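Local coordinates for protein putative TIM-barrel metal-dependent hydrolase (Mycobacterium avium subsp. paratuberculosis S397, PDB 4DZI) that is a putative metal-dependent hydrolase of the amidohydrolase family that binds two cadmium ions and probably cleaves a substrate not yet identified, at residues P333-D338 against E361-P366. Sequence-based numbering, arbitrary orientation. Where two conformers were deposited one is given.
Sequences PYYEDD and EGLASP. With CD (cadmium ion), chain P.
Tyr335 lays one face of its ring on Leu363, and the phenol illustrates how a single aromatic residue can serve an apolar and a polar neighbour at once. From CB the ring swings away from the carbonyl carbon, with chi1 at an unusual -31°, and reaches across to the loop 361-366. Tyr335 CG and CD2 come first under Leu363 CD2, a methyl 3.7 Å from the ring centroid and only 7° off its normal, a nearly axial CH-pi contact. Further out, Tyr335 CE1 and CZ each lie 3.8 Å from Leu363 CG, while Tyr335 CE2 meets Glu361 O at the ring edge, close to the ring plane, at 3.7 Å. The tip ends against backbone: Tyr335 OH sits 3.4 Å from Gly362 CA, where the chain carries no side chain. A water 3.1 Å from Tyr335 OH also donates a weak hydrogen bond to Glu361 O, and the hydroxyl makes a weak hydrogen bond to Ser355 O. Behind it, Tyr335 is the second residue of a type I turn from Tyr334 to Asp337, closed by Asp337 N to Tyr334 O. Glu361 binds a cadmium ion through OE2, alongside Glu293, Asp356 and His359. The contact thus joins the loop after strand 329-331 to a metal-bearing loop through CH-pi and apolar contact, with a weak water bridge, consistent with second-shell packing beside the bimetal site.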
ATOM      1  N   PRO C 333     -15.233   9.605  -7.154  1.00 14.26           N
ATOM      2  CA  PRO C 333     -15.223   8.260  -6.564  1.00 15.50           C
ATOM      3  C   PRO C 333     -15.580   7.164  -7.571  1.00 15.29           C
ATOM      4  O   PRO C 333     -16.083   7.420  -8.689  1.00 17.26           O
ATOM      5  CB  PRO C 333     -16.342   8.347  -5.513  1.00 15.74           C
ATOM      6  CG  PRO C 333     -17.348   9.299  -6.181  1.00 15.79           C
ATOM      7  CD  PRO C 333     -16.433  10.367  -6.757  1.00 17.43           C
ATOM      8  N   TYR C 334     -15.342   5.914  -7.176  1.00 13.17           N
ATOM      9  CA  TYR C 334     -15.885   4.802  -7.949  0.50 15.85           C
ATOM     10  C   TYR C 334     -17.382   4.676  -7.610  1.00 16.71           C
ATOM     11  O   TYR C 334     -17.832   5.072  -6.521  1.00 18.27           O
ATOM     12  CB  TYR C 334     -15.122   3.467  -7.680  0.50 18.30           C
ATOM     13  CG  TYR C 334     -13.737   3.304  -8.334  0.50 21.51           C
ATOM     14  CD1 TYR C 334     -13.441   3.848  -9.586  0.50 23.45           C
ATOM     15  CD2 TYR C 334     -12.730   2.546  -7.711  0.50 28.15           C
ATOM     16  CE1 TYR C 334     -12.185   3.672 -10.175  0.50 23.40           C
ATOM     17  CE2 TYR C 334     -11.481   2.372  -8.298  0.50 25.22           C
ATOM     18  CZ  TYR C 334     -11.195   2.941  -9.529  0.50 27.39           C
ATOM     19  OH  TYR C 334      -9.918   2.769 -10.127  0.50 19.12           O
ATOM     20  N   TYR C 335     -18.151   4.131  -8.558  1.00 17.55           N
ATOM     21  CA  TYR C 335     -19.628   4.049  -8.437  1.00 21.06           C
ATOM     22  C   TYR C 335     -20.118   3.325  -7.200  1.00 26.12           C
ATOM     23  O   TYR C 335     -21.190   3.646  -6.695  1.00 24.93           O
ATOM     24  CB  TYR C 335     -20.251   3.408  -9.688  1.00 26.04           C
ATOM     25  CG  TYR C 335     -19.433   3.724 -10.896  1.00 27.24           C
ATOM     26  CD1 TYR C 335     -19.161   5.050 -11.236  1.00 27.85           C
ATOM     27  CD2 TYR C 335     -18.865   2.716 -11.662  1.00 27.39           C
ATOM     28  CE1 TYR C 335     -18.379   5.361 -12.330  1.00 29.42           C
ATOM     29  CE2 TYR C 335     -18.072   3.016 -12.753  1.00 31.43           C
ATOM     30  CZ  TYR C 335     -17.834   4.335 -13.085  1.00 32.05           C
ATOM     31  OH  TYR C 335     -17.045   4.633 -14.172  1.00 30.52           O
ATOM     32  N   GLU C 336     -19.341   2.356  -6.714  1.00 23.43           N
ATOM     33  CA  GLU C 336     -19.741   1.517  -5.572  1.00 24.57           C
ATOM     34  C   GLU C 336     -19.280   2.024  -4.224  1.00 24.30           C
ATOM     35  O   GLU C 336     -19.626   1.477  -3.188  1.00 28.37           O
ATOM     36  CB  GLU C 336     -19.256   0.071  -5.775  1.00 29.24           C
ATOM     37  CG  GLU C 336     -20.052  -0.721  -6.801  1.00 37.73           C
ATOM     38  CD  GLU C 336     -21.488  -0.983  -6.364  1.00 73.64           C
ATOM     39  OE1 GLU C 336     -22.405  -0.622  -7.125  1.00 33.22           O
ATOM     40  OE2 GLU C 336     -21.710  -1.542  -5.265  1.00 50.55           O
ATOM     41  N   ASP C 337     -18.500   3.097  -4.231  1.00 23.13           N
ATOM     42  CA  ASP C 337     -18.043   3.689  -2.993  1.00 20.43           C
ATOM     43  C   ASP C 337     -19.207   4.169  -2.099  1.00 21.53           C
ATOM     44  O   ASP C 337     -20.282   4.534  -2.579  1.00 25.83           O
ATOM     45  CB  ASP C 337     -17.092   4.857  -3.298  1.00 18.09           C
ATOM     46  CG  ASP C 337     -15.798   4.424  -3.944  1.00 21.17           C
ATOM     47  OD1 ASP C 337     -15.513   3.202  -4.056  1.00 20.21           O
ATOM     48  OD2 ASP C 337     -15.018   5.324  -4.341  1.00 20.11           O
ATOM     49  N   ASP C 338     -18.983   4.154  -0.795  1.00 24.99           N
ATOM     50  CA  ASP C 338     -19.970   4.675   0.152  1.00 25.13           C
ATOM     51  C   ASP C 338     -19.983   6.220   0.083  1.00 15.30           C
ATOM     52  O   ASP C 338     -19.158   6.918   0.722  1.00 20.27           O
ATOM     53  CB  ASP C 338     -19.598   4.177   1.548  1.00 26.48           C
ATOM     54  CG  ASP C 338     -20.618   4.561   2.609  1.00 51.02           C
ATOM     55  OD1 ASP C 338     -21.421   5.485   2.394  1.00 36.40           O
ATOM     56  OD2 ASP C 338     -20.603   3.930   3.679  1.00 41.92           O
ATOM     57  N   GLU C 361     -14.930  -0.494 -18.312  1.00 14.36           N
ATOM     58  CA  GLU C 361     -15.113  -0.421 -16.846  1.00 17.18           C
ATOM     59  C   GLU C 361     -15.917   0.808 -16.399  1.00 20.42           C
ATOM     60  O   GLU C 361     -16.220   0.974 -15.201  1.00 18.53           O
ATOM     61  CB  GLU C 361     -13.739  -0.434 -16.132  1.00 16.27           C
ATOM     62  CG  GLU C 361     -12.833   0.794 -16.392  1.00 15.26           C
ATOM     63  CD  GLU C 361     -11.957   0.705 -17.646  1.00 16.48           C
ATOM     64  OE1 GLU C 361     -12.180  -0.243 -18.461  1.00 18.85           O
ATOM     65  OE2 GLU C 361     -11.015   1.559 -17.825  1.00 15.59           O
ATOM     66  N   GLY C 362     -16.289   1.650 -17.355  1.00 15.60           N
ATOM     67  CA  GLY C 362     -17.065   2.853 -17.053  1.00 15.19           C
ATOM     68  C   GLY C 362     -18.558   2.605 -17.097  1.00 19.10           C
ATOM     69  O   GLY C 362     -19.032   1.468 -17.273  1.00 17.26           O
ATOM     70  N   LEU C 363     -19.336   3.665 -16.902  1.00 16.07           N
ATOM     71  CA  LEU C 363     -20.783   3.564 -17.059  1.00 13.28           C
ATOM     72  C   LEU C 363     -21.203   3.603 -18.531  1.00 17.39           C
ATOM     73  O   LEU C 363     -20.728   4.426 -19.304  1.00 18.35           O
ATOM     74  CB  LEU C 363     -21.466   4.713 -16.348  1.00 13.25           C
ATOM     75  CG  LEU C 363     -21.193   4.846 -14.861  1.00 17.96           C
ATOM     76  CD1 LEU C 363     -21.888   6.124 -14.373  1.00 17.22           C
ATOM     77  CD2 LEU C 363     -21.666   3.603 -14.131  1.00 20.86           C
ATOM     78  N   ALA C 364     -22.133   2.737 -18.908  1.00 19.23           N
ATOM     79  CA  ALA C 364     -22.661   2.762 -20.267  1.00 17.62           C
ATOM     80  C   ALA C 364     -23.415   4.060 -20.506  1.00 18.58           C
ATOM     81  O   ALA C 364     -23.336   4.644 -21.580  1.00 19.09           O
ATOM     82  CB  ALA C 364     -23.604   1.584 -20.481  1.00 22.43           C
ATOM     83  N   SER C 365     -24.161   4.488 -19.492  1.00 17.28           N
ATOM     84  CA  SER C 365     -24.922   5.736 -19.553  1.00 18.78           C
ATOM     85  C   SER C 365     -24.408   6.652 -18.466  1.00 18.06           C
ATOM     86  O   SER C 365     -24.651   6.407 -17.293  1.00 18.07           O
ATOM     87  CB  SER C 365     -26.402   5.473 -19.286  1.00 26.31           C
ATOM     88  OG  SER C 365     -27.139   6.693 -19.214  1.00 25.63           O
ATOM     89  N   PRO C 366     -23.699   7.703 -18.857  1.00 18.16           N
ATOM     90  CA  PRO C 366     -23.086   8.553 -17.825  1.00 15.35           C
ATOM     91  C   PRO C 366     -24.055   9.070 -16.748  1.00 15.99           C
ATOM     92  O   PRO C 366     -23.749   9.027 -15.536  1.00 16.57           O
ATOM     93  CB  PRO C 366     -22.459   9.687 -18.649  1.00 16.46           C
ATOM     94  CG  PRO C 366     -22.113   9.029 -19.967  1.00 21.31           C
ATOM     95  CD  PRO C 366     -23.271   8.066 -20.224  1.00 13.55           C
TER
HETATM   96 CD    CD P 501     -11.012   3.788 -17.514  1.00 14.22          CD
HETATM   97  O   HOH W   1     -14.145   3.468 -14.169  1.00 22.40           O
HETATM   98  O   HOH W   2      -8.536   3.727 -17.712  1.00 15.79           O